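Local coordinates for lysozyme (Asticcacaulis excentricus, PDB 6H9D), which belongs to the phage lysozyme family, whose members hydrolyse peptidoglycan, and forms the muramidase domain of SpmX, a protein linked to cell morphogenesis and stalk synthesis, at residues 59-64 with 87-92; 74-79 with 103-108; 115-120 with 141-146. One frame throughout, in Å; residues are numbered along the deposited sequence.

In the fold
Followed from the N terminus, this mostly helical chain first closes on itself at contact 1, where helix 50-71 meets the end of helix 78-91 across a loop of 22 largely helical residues. Contact 2 opens inside that loop, at residues 74-79, and closes beyond it at 103-108, the end of helix 100-106, so the two cross along the sequence. Contact 3 follows both in series: residues 115-120 meet the last helix, 133-146, across an excursion that includes the strands 122-125 and 128-131. It touches its predecessors through Phe87 against Trp120 and Val105 against Phe146, so all three successive closures join one continuous body.

Contact 1: residues 59-64 with 87-92; sequences FDLLPI and FCFNIG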
loop_
_atom_site.group_PDB
_atom_site.type_symbol
_atom_site.label_atom_id
_atom_site.label_comp_id
_atom_site.label_asym_id
_atom_site.label_seq_id
_atom_site.Cartn_x
_atom_site.Cartn_y
_atom_site.Cartn_z
ATOM N N PHE A 59 1.948 -8.823 -8.427
ATOM C CA PHE A 59 3.224 -9.440 -7.993
ATOM C C PHE A 59 3.835 -8.637 -6.845
ATOM O O PHE A 59 4.241 -9.177 -5.854
ATOM C CB PHE A 59 4.249 -9.511 -9.119
ATOM C CG PHE A 59 3.920 -10.441 -10.258
ATOM C CD1 PHE A 59 3.031 -11.495 -10.097
ATOM C CD2 PHE A 59 4.535 -10.274 -11.489
ATOM C CE1 PHE A 59 2.735 -12.337 -11.159
ATOM C CE2 PHE A 59 4.247 -11.126 -12.544
ATOM C CZ PHE A 59 3.371 -12.168 -12.371
ATOM N N ASP A 60 3.878 -7.310 -6.994
ATOM C CA ASP A 60 4.496 -6.432 -6.007
ATOM C C ASP A 60 3.709 -6.512 -4.682
ATOM O O ASP A 60 4.245 -6.251 -3.617
ATOM C CB ASP A 60 4.616 -5.009 -6.566
ATOM C CG ASP A 60 5.659 -4.883 -7.673
ATOM O OD1 ASP A 60 6.632 -5.656 -7.644
ATOM O OD2 ASP A 60 5.476 -4.043 -8.584
ATOM N N LEU A 61 2.412 -6.806 -4.750
ATOM C CA LEU A 61 1.575 -6.841 -3.539
ATOM C C LEU A 61 1.682 -8.182 -2.792
ATOM O O LEU A 61 1.326 -8.231 -1.641
ATOM C CB LEU A 61 0.126 -6.566 -3.926
ATOM C CG LEU A 61 -0.169 -5.134 -4.351
ATOM C CD1 LEU A 61 -1.601 -5.003 -4.847
ATOM C CD2 LEU A 61 0.119 -4.182 -3.213
ATOM N N LEU A 62 2.203 -9.245 -3.433
ATOM C CA LEU A 62 2.263 -10.581 -2.831
ATOM C C LEU A 62 2.919 -10.528 -1.458
ATOM O O LEU A 62 2.347 -11.059 -0.518
ATOM C CB LEU A 62 3.007 -11.565 -3.741
ATOM C CG LEU A 62 2.240 -12.049 -4.970
ATOM C CD1 LEU A 62 3.137 -12.901 -5.866
ATOM C CD2 LEU A 62 0.994 -12.832 -4.576
ATOM N N PRO A 63 4.123 -9.942 -1.277
ATOM C CA PRO A 63 4.745 -9.884 0.037
ATOM C C PRO A 63 4.004 -8.996 1.039
ATOM O O PRO A 63 4.102 -9.223 2.249
ATOM C CB PRO A 63 6.154 -9.356 -0.201
ATOM C CG PRO A 63 6.097 -8.715 -1.570
ATOM C CD PRO A 63 5.003 -9.416 -2.331
ATOM N N ILE A 64 3.252 -8.012 0.545
ATOM C CA ILE A 64 2.403 -7.197 1.439
ATOM C C ILE A 64 1.250 -8.056 1.976
ATOM O O ILE A 64 0.933 -7.971 3.173
ATOM C CB ILE A 64 1.853 -5.940 0.736
ATOM C CG1 ILE A 64 2.939 -5.189 -0.061
ATOM C CG2 ILE A 64 1.172 -5.057 1.767
ATOM C CD1 ILE A 64 4.100 -4.726 0.784
ATOM N N PHE A 87 -2.248 0.290 2.927
ATOM C CA PHE A 87 -1.541 1.086 3.903
ATOM C C PHE A 87 -0.108 0.540 4.070
ATOM O O PHE A 87 0.861 1.268 3.952
ATOM C CB PHE A 87 -2.309 1.073 5.223
ATOM C CG PHE A 87 -1.616 1.810 6.344
ATOM C CD1 PHE A 87 -1.572 3.191 6.357
ATOM C CD2 PHE A 87 -1.005 1.116 7.372
ATOM C CE1 PHE A 87 -0.922 3.865 7.381
ATOM C CE2 PHE A 87 -0.370 1.793 8.403
ATOM C CZ PHE A 87 -0.323 3.165 8.403
ATOM N N CYS A 88 -0.012 -0.773 4.255
ATOM C CA CYS A 88 1.252 -1.467 4.417
ATOM C C CYS A 88 2.123 -1.339 3.159
ATOM O O CYS A 88 3.308 -1.108 3.275
ATOM C CB CYS A 88 1.031 -2.926 4.783
ATOM S SG CYS A 88 2.617 -3.761 5.075
ATOM N N PHE A 89 1.518 -1.411 1.963
ATOM C CA PHE A 89 2.218 -1.180 0.710
ATOM C C PHE A 89 2.842 0.215 0.691
ATOM O O PHE A 89 3.971 0.411 0.234
ATOM C CB PHE A 89 1.273 -1.371 -0.485
ATOM C CG PHE A 89 1.913 -1.283 -1.845
ATOM C CD1 PHE A 89 2.987 -2.092 -2.181
ATOM C CD2 PHE A 89 1.434 -0.398 -2.800
ATOM C CE1 PHE A 89 3.571 -2.016 -3.434
ATOM C CE2 PHE A 89 2.025 -0.309 -4.051
ATOM C CZ PHE A 89 3.074 -1.141 -4.383
ATOM N N ASN A 90 2.096 1.202 1.190
ATOM C CA ASN A 90 2.499 2.582 1.105
ATOM C C ASN A 90 3.636 2.862 2.103
ATOM O O ASN A 90 4.583 3.545 1.759
ATOM C CB ASN A 90 1.299 3.507 1.338
ATOM C CG ASN A 90 1.647 4.972 1.249
ATOM O OD1 ASN A 90 1.287 5.740 2.133
ATOM N ND2 ASN A 90 2.363 5.355 0.209
ATOM N N ILE A 91 3.521 2.384 3.347
ATOM C CA ILE A 91 4.498 2.784 4.387
ATOM C C ILE A 91 5.636 1.753 4.472
ATOM O O ILE A 91 6.645 2.004 5.122
ATOM C CB ILE A 91 3.840 3.031 5.758
ATOM C CG1 ILE A 91 3.366 1.745 6.431
ATOM C CG2 ILE A 91 2.708 4.047 5.647
ATOM C CD1 ILE A 91 3.137 1.889 7.906
ATOM N N GLY A 92 5.463 0.595 3.836
ATOM C CA GLY A 92 6.448 -0.487 3.887
ATOM C C GLY A 92 6.188 -1.453 5.042
ATOM O O GLY A 92 5.674 -1.083 6.088
#
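Phe89, with CG anti to the backbone N (chi1 -175°), reaches across to helix 50-71, where Leu61 holds its CG beside the backbone N and offers one methyl, CD2, to the aromatic ring. That methyl sits over a face of Phe89, 3.8 Å from the ring centroid to Leu61 CD2 and 18° off the normal, a CH-pi contact displaced toward the CG-CD1 side. Ile64 comes to the same ring obliquely, its CG1 lying 3.8 Å from Phe89 CD1. Its other branch turns to the helix backbone: Ile64 CG2 packs 3.7 Å from Cys88 CB and equally close to Phe89 N. One isoleucine thus fills the angle between an aromatic side chain and the helix that carries it. Asp60 merely borders the ring; its carboxylate is bonded through OD2 to His38. Ile14 of helix 8-16 touches both Leu61 and Phe89, and Ile93 packs against Ile64 and Cys88. With the local axes of 59-64 and 87-91 approaching to 9.8 Å and crossing at 101°, this is near-perpendicular helix packing, in which the long helix 50-71, as in phage lysozymes generally, probably links the strand-bearing lobe to the helical one.

Contact 2: residues 74-79 with 103-108; sequences TPLTQN and RRVNEG
Thr74 meets the end of helix 100-106 with both branches of its side chain. Its hydroxyl donates a weak hydrogen bond, Thr74 OG1 to Val105 O, at 3.3 Å. Its methyl packs against two backbone oxygens, Thr74 CG2 lying 3.3 Å from Asn106 O and about as far from Val105 O. A first torsion of 69° sets OG1 between the backbone N and the carbonyl carbon, and so turns both branches to the carbonyls at the C-terminal end of the helix. Beside this polar junction the apolar contact is slight: Leu76 CD2 approaches Val105 CG1 at 4.3 Å.

The next shell explains why these carbonyls stand where they do. Gly108 ends the helix with positive phi in a Schellman motif, and its N returns to Val105 O at 3.1 Å, so that oxygen serves a backbone N-H as well as the threonine. Val105 itself is wedged by its side chain among Val72, Ala113 and Phe146. Asn106 reaches back along the incoming chain, its OD1 accepting from His73 N and its ND2 donating to Leu71 O, which probably steadies the loop that leads into Thr74. Farther out, Arg104 NH1 and Glu107 OE2 form a salt bridge of 2.9 Å. On the other side Thr77 is the N-cap of helix 78-91: its side chain caps a backbone N of the first turn, while Gln80 OE1 accepts from Thr77 N, consistent with a capping box.

The direct link is therefore modest, one weak bond and a few van der Waals touches near the surface; the carboxamide of Asn106, with its two backbone bonds, probably does more to tie the end of helix 100-106 to the chain just before Thr74.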
loop_
_atom_site.group_PDB
_atom_site.type_symbol
_atom_site.label_atom_id
_atom_site.label_comp_id
_atom_site.label_asym_id
_atom_site.label_seq_id
_atom_site.Cartn_x
_atom_site.Cartn_y
_atom_site.Cartn_z
ATOM N N THR A 74 -5.743 -10.680 14.788
ATOM C CA THR A 74 -7.206 -10.646 14.999
ATOM C C THR A 74 -7.892 -10.970 13.677
ATOM O O THR A 74 -7.263 -10.799 12.637
ATOM C CB THR A 74 -7.675 -9.281 15.506
ATOM O OG1 THR A 74 -7.503 -8.358 14.440
ATOM C CG2 THR A 74 -6.925 -8.800 16.724
ATOM N N PRO A 75 -9.163 -11.403 13.673
ATOM C CA PRO A 75 -9.876 -11.670 12.435
ATOM C C PRO A 75 -10.124 -10.349 11.700
ATOM O O PRO A 75 -10.299 -9.351 12.320
ATOM C CB PRO A 75 -11.196 -12.285 12.892
ATOM C CG PRO A 75 -10.912 -12.733 14.299
ATOM C CD PRO A 75 -9.959 -11.693 14.841
ATOM N N LEU A 76 -10.127 -10.392 10.377
ATOM C CA LEU A 76 -10.341 -9.153 9.607
ATOM C C LEU A 76 -11.470 -9.357 8.611
ATOM O O LEU A 76 -11.670 -10.469 8.170
ATOM C CB LEU A 76 -9.085 -8.863 8.785
ATOM C CG LEU A 76 -7.820 -8.485 9.534
ATOM C CD1 LEU A 76 -6.689 -8.329 8.549
ATOM C CD2 LEU A 76 -8.011 -7.204 10.311
ATOM N N THR A 77 -12.150 -8.271 8.281
ATOM C CA THR A 77 -13.119 -8.300 7.170
ATOM C C THR A 77 -12.316 -8.086 5.877
ATOM O O THR A 77 -11.183 -7.595 5.948
ATOM C CB THR A 77 -14.183 -7.206 7.315
ATOM O OG1 THR A 77 -13.606 -5.947 7.003
ATOM C CG2 THR A 77 -14.823 -7.165 8.677
ATOM N N GLN A 78 -12.902 -8.394 4.729
ATOM C CA GLN A 78 -12.177 -8.178 3.458
ATOM C C GLN A 78 -11.785 -6.702 3.308
ATOM O O GLN A 78 -10.690 -6.458 2.888
ATOM C CB GLN A 78 -13.027 -8.606 2.272
ATOM C CG GLN A 78 -12.333 -8.404 0.943
ATOM C CD GLN A 78 -11.188 -9.367 0.785
ATOM O OE1 GLN A 78 -11.338 -10.564 0.959
ATOM N NE2 GLN A 78 -10.030 -8.838 0.460
ATOM N N ASN A 79 -12.684 -5.778 3.634
ATOM C CA ASN A 79 -12.406 -4.324 3.525
ATOM C C ASN A 79 -11.246 -3.939 4.442
ATOM O O ASN A 79 -10.434 -3.151 4.026
ATOM C CB ASN A 79 -13.644 -3.481 3.805
ATOM C CG ASN A 79 -14.698 -3.635 2.737
ATOM O OD1 ASN A 79 -14.423 -4.137 1.673
ATOM N ND2 ASN A 79 -15.912 -3.215 3.018
ATOM N N ARG A 103 -0.726 -2.173 16.091
ATOM C CA ARG A 103 -0.935 -2.438 17.511
ATOM C C ARG A 103 -2.419 -2.371 17.856
ATOM O O ARG A 103 -2.963 -3.265 18.504
ATOM C CB ARG A 103 -0.149 -1.441 18.364
ATOM C CG ARG A 103 1.120 -2.012 18.975
ATOM C CD ARG A 103 1.901 -0.944 19.725
ATOM N NE ARG A 103 3.188 -0.664 19.094
ATOM C CZ ARG A 103 3.536 0.521 18.602
ATOM N NH1 ARG A 103 2.694 1.542 18.670
ATOM N NH2 ARG A 103 4.728 0.685 18.046
ATOM N N ARG A 104 -3.059 -1.296 17.411
ATOM C CA ARG A 104 -4.477 -1.066 17.639
ATOM C C ARG A 104 -5.286 -2.185 17.004
ATOM O O ARG A 104 -6.168 -2.762 17.638
ATOM C CB ARG A 104 -4.901 0.285 17.059
ATOM C CG ARG A 104 -4.641 1.466 17.981
ATOM C CD ARG A 104 -3.982 1.022 19.276
ATOM N NE ARG A 104 -2.915 1.931 19.686
ATOM C CZ ARG A 104 -1.873 1.574 20.430
ATOM N NH1 ARG A 104 -1.754 0.322 20.849
ATOM N NH2 ARG A 104 -0.949 2.468 20.754
ATOM N N VAL A 105 -4.981 -2.490 15.746
ATOM C CA VAL A 105 -5.691 -3.560 15.048
ATOM C C VAL A 105 -5.626 -4.844 15.878
ATOM O O VAL A 105 -6.626 -5.547 16.019
ATOM C CB VAL A 105 -5.124 -3.803 13.640
ATOM C CG1 VAL A 105 -5.529 -5.163 13.096
ATOM C CG2 VAL A 105 -5.542 -2.702 12.697
ATOM N N ASN A 106 -4.437 -5.154 16.403
ATOM C CA ASN A 106 -4.234 -6.401 17.134
ATOM C C ASN A 106 -4.923 -6.333 18.508
ATOM O O ASN A 106 -5.147 -7.348 19.121
ATOM C CB ASN A 106 -2.755 -6.772 17.242
ATOM C CG ASN A 106 -2.264 -7.510 16.015
ATOM O OD1 ASN A 106 -3.054 -8.150 15.323
ATOM N ND2 ASN A 106 -0.978 -7.424 15.728
ATOM N N GLU A 107 -5.242 -5.131 18.981
ATOM C CA GLU A 107 -5.957 -4.956 20.249
ATOM C C GLU A 107 -7.479 -4.975 20.029
ATOM O O GLU A 107 -8.235 -4.815 20.997
ATOM C CB GLU A 107 -5.577 -3.618 20.894
ATOM C CG GLU A 107 -4.172 -3.595 21.456
ATOM C CD GLU A 107 -3.645 -2.203 21.754
ATOM O OE1 GLU A 107 -4.389 -1.214 21.577
ATOM O OE2 GLU A 107 -2.485 -2.111 22.142
ATOM N N GLY A 108 -7.923 -5.108 18.772
ATOM C CA GLY A 108 -9.360 -5.081 18.434
ATOM C C GLY A 108 -9.955 -3.675 18.509
ATOM O O GLY A 108 -11.157 -3.494 18.632
#

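Contact 3: residues 115-120 with 141-146; sequences QAMDNW and SEKSLF
Lys143 reaches from helix 133-146 across to Asp118 and Met117, and its chain can be followed atom by atom. CB leaves the helix toward residues 115-120. The next carbon, Lys143 CG, lies 3.7 Å from Met117 SD, where the methionine and lysine chains run alongside one another with opposite headings. A bend at chi3 (67°) then brings the far end round to the carboxylate: Lys143 CD and CE each pass 3.5 Å from Asp118 OD1. At the tip NZ forms a salt bridge with Asp118 OD1 at 2.6 Å, meeting the syn lone pair, while the lysine crosses the aspartate at about a right angle. Water 1 closes the circuit, donating to Asp118 OD2 at 2.6 Å and accepting from Lys143 NZ at 3.0 Å. With both oxygens engaged, rotation of this solvent-exposed carboxylate is probably restricted.

Beneath this polar layer Met117 continues extended, its CE approaching the Phe146 ring obliquely, 4.3 Å from CD1, and its flank meeting Phe87. Glu142, whose carboxylate forms salt bridges with Arg138 and Arg139, borders the thioether.

The arrangement, a surface salt bridge above the buried Met117 and Phe146, joins the chain leaving helix 110-116 to the last helix, so that the ends of the excursion through the 122-125/128-131 hairpin are brought together within the helical lobe of this phage lysozyme fold.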
loop_
_atom_site.group_PDB
_atom_site.type_symbol
_atom_site.label_atom_id
_atom_site.label_comp_id
_atom_site.label_asym_id
_atom_site.label_seq_id
_atom_site.Cartn_x
_atom_site.Cartn_y
_atom_site.Cartn_z
ATOM N N GLN A 115 -7.680 5.918 13.174
ATOM C CA GLN A 115 -7.152 7.220 13.591
ATOM C C GLN A 115 -5.621 7.219 13.535
ATOM O O GLN A 115 -5.016 8.235 13.234
ATOM C CB GLN A 115 -7.556 7.584 15.022
ATOM C CG GLN A 115 -9.047 7.816 15.208
ATOM C CD GLN A 115 -9.373 8.022 16.666
ATOM O OE1 GLN A 115 -9.520 7.069 17.437
ATOM N NE2 GLN A 115 -9.449 9.280 17.058
ATOM N N ALA A 116 -5.010 6.093 13.889
ATOM C CA ALA A 116 -3.544 5.983 13.903
ATOM C C ALA A 116 -2.972 6.233 12.500
ATOM O O ALA A 116 -1.842 6.665 12.354
ATOM C CB ALA A 116 -3.146 4.632 14.432
ATOM N N MET A 117 -3.772 5.966 11.461
ATOM C CA MET A 117 -3.317 6.142 10.097
ATOM C C MET A 117 -2.989 7.619 9.845
ATOM O O MET A 117 -2.209 7.950 8.960
ATOM C CB MET A 117 -4.359 5.621 9.099
ATOM C CG MET A 117 -4.534 4.112 9.154
ATOM S SD MET A 117 -5.754 3.500 7.923
ATOM C CE MET A 117 -5.486 1.733 8.060
ATOM N N ASP A 118 -3.600 8.516 10.617
ATOM C CA ASP A 118 -3.328 9.958 10.495
ATOM C C ASP A 118 -1.866 10.294 10.826
ATOM O O ASP A 118 -1.402 11.382 10.502
ATOM C CB ASP A 118 -4.243 10.771 11.410
ATOM C CG ASP A 118 -5.721 10.575 11.126
ATOM O OD1 ASP A 118 -6.055 10.074 10.031
ATOM O OD2 ASP A 118 -6.527 10.916 12.001
ATOM N N ASN A 119 -1.167 9.375 11.509
ATOM C CA ASN A 119 0.236 9.571 11.896
ATOM C C ASN A 119 1.179 9.390 10.704
ATOM O O ASN A 119 2.374 9.578 10.840
ATOM C CB ASN A 119 0.649 8.616 13.012
ATOM C CG ASN A 119 -0.144 8.917 14.256
ATOM O OD1 ASN A 119 -0.537 10.062 14.466
ATOM N ND2 ASN A 119 -0.449 7.898 15.030
ATOM N N TRP A 120 0.626 9.027 9.545
ATOM C CA TRP A 120 1.414 8.607 8.406
ATOM C C TRP A 120 1.107 9.493 7.199
ATOM O O TRP A 120 0.743 9.005 6.110
ATOM C CB TRP A 120 1.140 7.123 8.140
ATOM C CG TRP A 120 1.560 6.265 9.291
ATOM C CD1 TRP A 120 0.794 5.898 10.360
ATOM C CD2 TRP A 120 2.861 5.704 9.528
ATOM N NE1 TRP A 120 1.527 5.156 11.240
ATOM C CE2 TRP A 120 2.799 5.023 10.762
ATOM C CE3 TRP A 120 4.073 5.734 8.837
ATOM C CZ2 TRP A 120 3.884 4.330 11.293
ATOM C CZ3 TRP A 120 5.150 5.055 9.363
ATOM C CH2 TRP A 120 5.053 4.361 10.568
ATOM N N SER A 141 -9.137 7.802 1.964
ATOM C CA SER A 141 -9.631 6.654 1.175
ATOM C C SER A 141 -9.384 5.324 1.901
ATOM O O SER A 141 -10.260 4.454 1.931
ATOM C CB SER A 141 -9.026 6.617 -0.204
ATOM O OG SER A 141 -9.321 7.780 -0.925
ATOM N N GLU A 142 -8.191 5.145 2.483
ATOM C CA GLU A 142 -7.876 3.878 3.178
ATOM C C GLU A 142 -8.776 3.722 4.414
ATOM O O GLU A 142 -9.322 2.648 4.697
ATOM C CB GLU A 142 -6.392 3.838 3.527
ATOM C CG GLU A 142 -5.520 3.558 2.306
ATOM C CD GLU A 142 -4.025 3.787 2.474
ATOM O OE1 GLU A 142 -3.659 4.491 3.405
ATOM O OE2 GLU A 142 -3.252 3.302 1.625
ATOM N N LYS A 143 -8.928 4.805 5.170
ATOM C CA LYS A 143 -9.716 4.782 6.383
ATOM C C LYS A 143 -11.188 4.508 6.044
ATOM O O LYS A 143 -11.840 3.722 6.743
ATOM C CB LYS A 143 -9.571 6.102 7.144
ATOM C CG LYS A 143 -8.208 6.318 7.784
ATOM C CD LYS A 143 -7.958 7.744 8.232
ATOM C CE LYS A 143 -8.854 8.162 9.373
ATOM N NZ LYS A 143 -8.582 9.567 9.745
ATOM N N SER A 144 -11.692 5.139 4.981
ATOM C CA SER A 144 -13.084 4.916 4.527
ATOM C C SER A 144 -13.324 3.432 4.269
ATOM O O SER A 144 -14.255 2.860 4.828
ATOM C CB SER A 144 -13.444 5.717 3.311
ATOM O OG SER A 144 -13.625 7.077 3.661
ATOM N N LEU A 145 -12.452 2.819 3.467
ATOM C CA LEU A 145 -12.607 1.402 3.150
ATOM C C LEU A 145 -12.491 0.571 4.430
ATOM O O LEU A 145 -13.302 -0.329 4.682
ATOM C CB LEU A 145 -11.543 0.979 2.126
ATOM C CG LEU A 145 -11.577 -0.496 1.709
ATOM C CD1 LEU A 145 -12.931 -0.841 1.072
ATOM C CD2 LEU A 145 -10.457 -0.824 0.735
ATOM N N PHE A 146 -11.439 0.853 5.210
ATOM C CA PHE A 146 -11.121 0.110 6.420
ATOM C C PHE A 146 -12.353 0.004 7.326
ATOM O O PHE A 146 -12.567 -1.039 7.947
ATOM C CB PHE A 146 -9.984 0.779 7.196
ATOM C CG PHE A 146 -9.562 0.040 8.443
ATOM C CD1 PHE A 146 -8.745 -1.089 8.367
ATOM C CD2 PHE A 146 -9.963 0.480 9.693
ATOM C CE1 PHE A 146 -8.355 -1.768 9.512
ATOM C CE2 PHE A 146 -9.558 -0.187 10.840
ATOM C CZ PHE A 146 -8.772 -1.321 10.753
HETATM O O HOH W 1 -9.076 10.666 12.439
#